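Phosphatidylglycerol lysyltransferase C-terminal domain-containing protein (PDB 2HQY) is of unknown function but binds coenzyme A and probably belongs with the acyltransferase-like relatives of the phosphatidylglycerol lysyltransferase C-terminal domain. Local coordinates at residues V47-L52 against L73-R78; S22-C27 against A63-V68. All coordinates share one frame; numbering follows the deposited sequence.

Overall arrangement
From the N terminus, the loop after helix 12-19 supplies residues 22-27, which meet residues 63-68 of strand 61-69 in contact 2 and so close a loop holding two short helices and a run of antiparallel strands. Inside that loop lies the hairpin turn 47-52, whose partner, residues 73-78 at the start of helix 73-87, comes only after strand 61-69; contact 1 closes the loop through strands 51-58 and 61-69 and therefore crosses contact 2 instead of nesting within it. Their centres are about 13 Å apart, and neighbouring strands 51-58 and 61-69 join them: Phe-51 packs on Pro-67, and Leu-73 on Met-66. Together they tie the loop after helix 12-19, the hairpin and helix 73-87 to strand 61-69.

Contact 1: V47-L52 against L73-R78; sequences VIDDFL and LKAVLR
Val-76 of helix 73-87 projects into the hairpin turn at residues 47-52 and meets two of its side chains at once. From CB, which lies 3.9 Å from Phe-51 CD2, the side chain forks into two methyls with separate partners. CG1, held between the backbone N and the carbonyl carbon (chi1 73°), sits over one face of the Phe-51 ring, displaced toward the rim, in a CH-pi contact 4.0 Å from the ring centroid and 18° off the normal. The other methyl, CG2, points to Ile-48, where it meets CD1 at 3.5 Å, tighter than an ordinary van der Waals contact, and also touches Ile-48 CG1.

The hairpin joins strands 44-48 and 51-58 through a type I' turn from Ile-48 to Phe-51, a turn common in two-residue beta hairpins. Ile-48 and Phe-51 exchange backbone N-H...O bonds in both directions, each 3.0 Å from N to O, and both of these end residues of the turn direct their CB atoms toward the helix. The far end of the phenyl reaches the first turn of the helix: CZ lies 3.7 Å from Leu-73 N, and CE1 approaches Leu-73 CD1 at 4.2 Å. Pro-67 of strand 61-69 also packs against Phe-51 and Val-76, so that the ring touches both strand 61-69 and helix 73-87. Replacing this phenyl by an alanine is likely to open a gap beside Val-76 CG1 and to deprive the Leu-73 side chain of its apolar partner on the hairpin.

Asp-49 borders this apolar patch. Its OD2 passes 3.8 Å from Ala-75 CB without a hydrogen bond to the 73-78 segment, while OD1 forms a salt bridge with Lys-79, just past the 73-78 segment in the same helix.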
loop_
_atom_site.group_PDB
_atom_site.type_symbol
_atom_site.label_atom_id
_atom_site.label_comp_id
_atom_site.label_asym_id
_atom_site.label_seq_id
_atom_site.Cartn_x
_atom_site.Cartn_y
_atom_site.Cartn_z
ATOM N N VAL A 47 -6.440 -3.485 18.612
ATOM C CA VAL A 47 -6.943 -3.140 19.933
ATOM C C VAL A 47 -6.181 -4.026 20.960
ATOM O O VAL A 47 -6.160 -5.272 20.881
ATOM C CB VAL A 47 -8.487 -3.234 20.001
ATOM C CG1 VAL A 47 -9.009 -2.793 21.384
ATOM C CG2 VAL A 47 -9.106 -2.391 18.900
ATOM N N ILE A 48 -5.502 -3.380 21.898
ATOM C CA ILE A 48 -4.929 -4.098 23.020
ATOM C C ILE A 48 -5.161 -3.347 24.323
ATOM O O ILE A 48 -4.912 -2.133 24.410
ATOM C CB ILE A 48 -3.427 -4.372 22.837
ATOM C CG1 ILE A 48 -2.685 -3.096 22.438
ATOM C CG2 ILE A 48 -3.215 -5.514 21.820
ATOM C CD1 ILE A 48 -1.185 -3.164 22.656
ATOM N N ASP A 49 -5.610 -4.074 25.349
ATOM C CA ASP A 49 -5.795 -3.473 26.671
ATOM C C ASP A 49 -6.792 -2.290 26.641
ATOM O O ASP A 49 -6.547 -1.293 27.326
ATOM C CB ASP A 49 -4.436 -2.956 27.204
ATOM C CG ASP A 49 -3.469 -4.086 27.652
ATOM O OD1 ASP A 49 -3.819 -5.288 27.561
ATOM O OD2 ASP A 49 -2.341 -3.751 28.101
ATOM N N ASP A 50 -7.874 -2.376 25.854
ATOM C CA ASP A 50 -8.843 -1.252 25.678
ATOM C C ASP A 50 -8.283 0.041 24.983
ATOM O O ASP A 50 -8.903 1.124 25.025
ATOM C CB ASP A 50 -9.514 -0.876 27.006
ATOM C CG ASP A 50 -10.468 -1.973 27.539
ATOM O OD1 ASP A 50 -11.268 -2.517 26.743
ATOM O OD2 ASP A 50 -10.437 -2.269 28.757
ATOM N N PHE A 51 -7.117 -0.064 24.364
ATOM C CA PHE A 51 -6.611 1.043 23.547
ATOM C C PHE A 51 -6.553 0.638 22.079
ATOM O O PHE A 51 -6.330 -0.535 21.757
ATOM C CB PHE A 51 -5.192 1.404 23.942
ATOM C CG PHE A 51 -5.055 2.058 25.282
ATOM C CD1 PHE A 51 -4.987 3.447 25.384
ATOM C CD2 PHE A 51 -4.885 1.277 26.430
ATOM C CE1 PHE A 51 -4.781 4.083 26.633
ATOM C CE2 PHE A 51 -4.679 1.876 27.676
ATOM C CZ PHE A 51 -4.629 3.293 27.778
ATOM N N LEU A 52 -6.681 1.634 21.210
ATOM C CA LEU A 52 -6.475 1.468 19.776
ATOM C C LEU A 52 -5.033 1.883 19.505
ATOM O O LEU A 52 -4.644 3.016 19.831
ATOM C CB LEU A 52 -7.440 2.368 19.009
ATOM C CG LEU A 52 -7.197 2.518 17.505
ATOM C CD1 LEU A 52 -7.215 1.169 16.812
ATOM C CD2 LEU A 52 -8.232 3.486 16.914
ATOM N N LEU A 73 -2.258 2.971 30.650
ATOM C CA LEU A 73 -1.313 3.424 29.630
ATOM C C LEU A 73 0.048 2.772 29.799
ATOM O O LEU A 73 0.671 2.398 28.815
ATOM C CB LEU A 73 -1.177 4.953 29.642
ATOM C CG LEU A 73 -0.280 5.600 28.572
ATOM C CD1 LEU A 73 -0.772 5.289 27.154
ATOM C CD2 LEU A 73 -0.198 7.116 28.796
ATOM N N LYS A 74 0.514 2.624 31.040
ATOM C CA LYS A 74 1.832 2.013 31.256
ATOM C C LYS A 74 1.877 0.563 30.779
ATOM O O LYS A 74 2.876 0.127 30.192
ATOM C CB LYS A 74 2.286 2.124 32.712
ATOM C CG LYS A 74 3.775 1.938 32.853
ATOM N N ALA A 75 0.796 -0.180 31.013
ATOM C CA ALA A 75 0.722 -1.576 30.579
ATOM C C ALA A 75 0.759 -1.661 29.061
ATOM O O ALA A 75 1.408 -2.542 28.497
ATOM C CB ALA A 75 -0.532 -2.247 31.101
ATOM N N VAL A 76 0.059 -0.752 28.388
ATOM C CA VAL A 76 -0.028 -0.856 26.931
ATOM C C VAL A 76 1.299 -0.461 26.274
ATOM O O VAL A 76 1.752 -1.118 25.310
ATOM C CB VAL A 76 -1.261 -0.092 26.367
ATOM C CG1 VAL A 76 -1.062 1.409 26.416
ATOM C CG2 VAL A 76 -1.568 -0.561 24.952
ATOM N N LEU A 77 1.938 0.574 26.821
ATOM C CA LEU A 77 3.280 0.972 26.387
ATOM C C LEU A 77 4.307 -0.127 26.545
ATOM O O LEU A 77 5.133 -0.320 25.669
ATOM C CB LEU A 77 3.744 2.247 27.086
ATOM C CG LEU A 77 2.965 3.505 26.695
ATOM C CD1 LEU A 77 3.623 4.715 27.341
ATOM C CD2 LEU A 77 2.813 3.678 25.176
ATOM N N ARG A 78 4.251 -0.853 27.663
ATOM C CA ARG A 78 5.091 -2.037 27.849
ATOM C C ARG A 78 4.917 -3.051 26.708
ATOM O O ARG A 78 5.902 -3.581 26.194
ATOM C CB ARG A 78 4.813 -2.683 29.225
ATOM C CG ARG A 78 5.638 -3.937 29.516
ATOM C CD ARG A 78 5.587 -4.317 31.016
#

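Contact 2: S22-C27 against A63-V68; sequences SDRRNC and AYMMPV
Arg-24 reaches from the loop at residues 22-27 to two successive carbonyls where strand 61-69 is interrupted, at Met-66 and Pro-67. NH1 donates to Met-66 O at 2.8 Å in a nearly straight bond (174°), and NH2 to Pro-67 O at 3.0 Å with more bend (150°). Both oxygens lie in the guanidinium plane at its edge, whereas each nitrogen stands above the plane of the carbonyl it binds. The two bonds fix the rotation of the group and satisfy two backbone oxygens in a buried setting. Val-68 CG2 lies over one guanidinium face, 3.7 Å from Arg-24 NH2, and Met-66 CB lies against Arg-24 NH1.

The arginine chain bends at chi2 and chi3, which brings the guanidinium edge-on to the two carbonyls. Behind it, Arg-24 N donates to Ser-22 OG at 3.2 Å, and that hydroxyl also bonds Thr-19 O at the end of helix 12-19. Ser-22 CB packs on Val-68 CG1, while Leu-29 touches the arginine side chain. The Ser-22 to Arg-24 bond defines an ST turn, from which a buried arginine joins the loop after helix 12-19 to the backbone at the break in strand 61-69.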
loop_
_atom_site.group_PDB
_atom_site.type_symbol
_atom_site.label_atom_id
_atom_site.label_comp_id
_atom_site.label_asym_id
_atom_site.label_seq_id
_atom_site.Cartn_x
_atom_site.Cartn_y
_atom_site.Cartn_z
ATOM N N SER A 22 -12.698 10.436 21.444
ATOM C CA SER A 22 -11.412 10.870 22.005
ATOM C C SER A 22 -11.279 12.382 21.931
ATOM O O SER A 22 -12.043 13.045 21.228
ATOM C CB SER A 22 -10.245 10.209 21.265
ATOM O OG SER A 22 -9.996 10.857 20.024
ATOM N N ASP A 23 -10.303 12.934 22.641
ATOM C CA ASP A 23 -10.042 14.362 22.488
ATOM C C ASP A 23 -8.850 14.642 21.569
ATOM O O ASP A 23 -8.283 15.723 21.571
ATOM C CB ASP A 23 -9.978 15.062 23.866
ATOM C CG ASP A 23 -11.393 15.384 24.417
ATOM O OD1 ASP A 23 -12.305 15.850 23.655
ATOM O OD2 ASP A 23 -11.602 15.159 25.626
ATOM N N ARG A 24 -8.524 13.660 20.735
ATOM C CA ARG A 24 -7.430 13.791 19.772
ATOM C C ARG A 24 -7.896 14.489 18.502
ATOM O O ARG A 24 -8.858 14.065 17.888
ATOM C CB ARG A 24 -6.889 12.397 19.452
ATOM C CG ARG A 24 -6.552 11.623 20.721
ATOM C CD ARG A 24 -5.162 11.957 21.216
ATOM N NE ARG A 24 -4.215 11.258 20.370
ATOM C CZ ARG A 24 -3.730 10.042 20.615
ATOM N NH1 ARG A 24 -2.902 9.502 19.735
ATOM N NH2 ARG A 24 -4.059 9.378 21.732
ATOM N N ARG A 25 -7.201 15.555 18.111
ATOM C CA ARG A 25 -7.611 16.344 16.957
ATOM C C ARG A 25 -6.664 16.226 15.758
ATOM O O ARG A 25 -6.875 16.856 14.721
ATOM C CB ARG A 25 -7.788 17.801 17.369
ATOM C CG ARG A 25 -8.819 17.966 18.466
ATOM C CD ARG A 25 -9.096 19.423 18.741
ATOM N NE ARG A 25 -7.930 20.134 19.259
ATOM C CZ ARG A 25 -7.876 21.457 19.438
ATOM N NH1 ARG A 25 -8.912 22.227 19.120
ATOM N NH2 ARG A 25 -6.775 22.020 19.923
ATOM N N ASN A 26 -5.614 15.425 15.885
ATOM C CA ASN A 26 -4.645 15.415 14.794
ATOM C C ASN A 26 -5.117 14.644 13.556
ATOM O O ASN A 26 -5.808 13.601 13.665
ATOM C CB ASN A 26 -3.261 15.021 15.257
ATOM C CG ASN A 26 -3.188 13.611 15.661
ATOM O OD1 ASN A 26 -3.816 13.206 16.636
ATOM N ND2 ASN A 26 -2.363 12.844 14.957
ATOM N N CYS A 27 -4.779 15.192 12.392
ATOM C CA CYS A 27 -5.351 14.731 11.128
ATOM C C CYS A 27 -4.941 13.311 10.837
ATOM O O CYS A 27 -5.607 12.625 10.064
ATOM C CB CYS A 27 -4.933 15.648 9.958
ATOM S SG CYS A 27 -3.177 15.634 9.555
ATOM N N ALA A 63 7.483 3.057 13.691
ATOM C CA ALA A 63 6.865 3.983 14.641
ATOM C C ALA A 63 5.472 3.528 15.034
ATOM O O ALA A 63 4.813 2.813 14.275
ATOM C CB ALA A 63 6.809 5.382 14.069
ATOM N N TYR A 64 5.054 3.930 16.233
ATOM C CA TYR A 64 3.703 3.643 16.746
ATOM C C TYR A 64 3.027 4.982 17.000
ATOM O O TYR A 64 3.698 5.987 17.181
ATOM C CB TYR A 64 3.796 2.825 18.057
ATOM C CG TYR A 64 4.514 1.493 17.856
ATOM C CD1 TYR A 64 3.797 0.306 17.628
ATOM C CD2 TYR A 64 5.916 1.421 17.864
ATOM C CE1 TYR A 64 4.463 -0.933 17.440
ATOM C CE2 TYR A 64 6.587 0.185 17.681
ATOM C CZ TYR A 64 5.837 -0.970 17.461
ATOM O OH TYR A 64 6.516 -2.158 17.282
ATOM N N MET A 65 1.698 5.023 16.974
ATOM C CA MET A 65 1.003 6.238 17.361
ATOM C C MET A 65 0.822 6.222 18.889
ATOM O O MET A 65 0.891 5.167 19.505
ATOM C CB MET A 65 -0.347 6.289 16.617
ATOM C CG MET A 65 -1.181 7.562 16.831
ATOM S SD MET A 65 -0.630 8.983 15.816
ATOM C CE MET A 65 -1.118 8.438 14.195
ATOM N N MET A 66 0.643 7.393 19.512
ATOM C CA MET A 66 0.216 7.438 20.900
ATOM C C MET A 66 -1.114 6.655 20.981
ATOM O O MET A 66 -2.022 6.919 20.187
ATOM C CB MET A 66 0.047 8.906 21.357
ATOM C CG MET A 66 -0.368 9.105 22.837
ATOM S SD MET A 66 0.859 8.671 24.123
ATOM C CE MET A 66 -0.022 9.207 25.617
ATOM N N PRO A 67 -1.207 5.655 21.888
ATOM C CA PRO A 67 -2.439 4.876 22.047
ATOM C C PRO A 67 -3.669 5.744 22.275
ATOM O O PRO A 67 -3.615 6.729 23.022
ATOM C CB PRO A 67 -2.152 4.021 23.274
ATOM C CG PRO A 67 -0.629 3.835 23.231
ATOM C CD PRO A 67 -0.146 5.181 22.807
ATOM N N VAL A 68 -4.759 5.368 21.620
ATOM C CA VAL A 68 -6.021 6.081 21.743
ATOM C C VAL A 68 -6.941 5.276 22.656
ATOM O O VAL A 68 -7.244 4.114 22.391
ATOM C CB VAL A 68 -6.704 6.284 20.364
ATOM C CG1 VAL A 68 -8.013 7.045 20.509
ATOM C CG2 VAL A 68 -5.776 7.051 19.412
#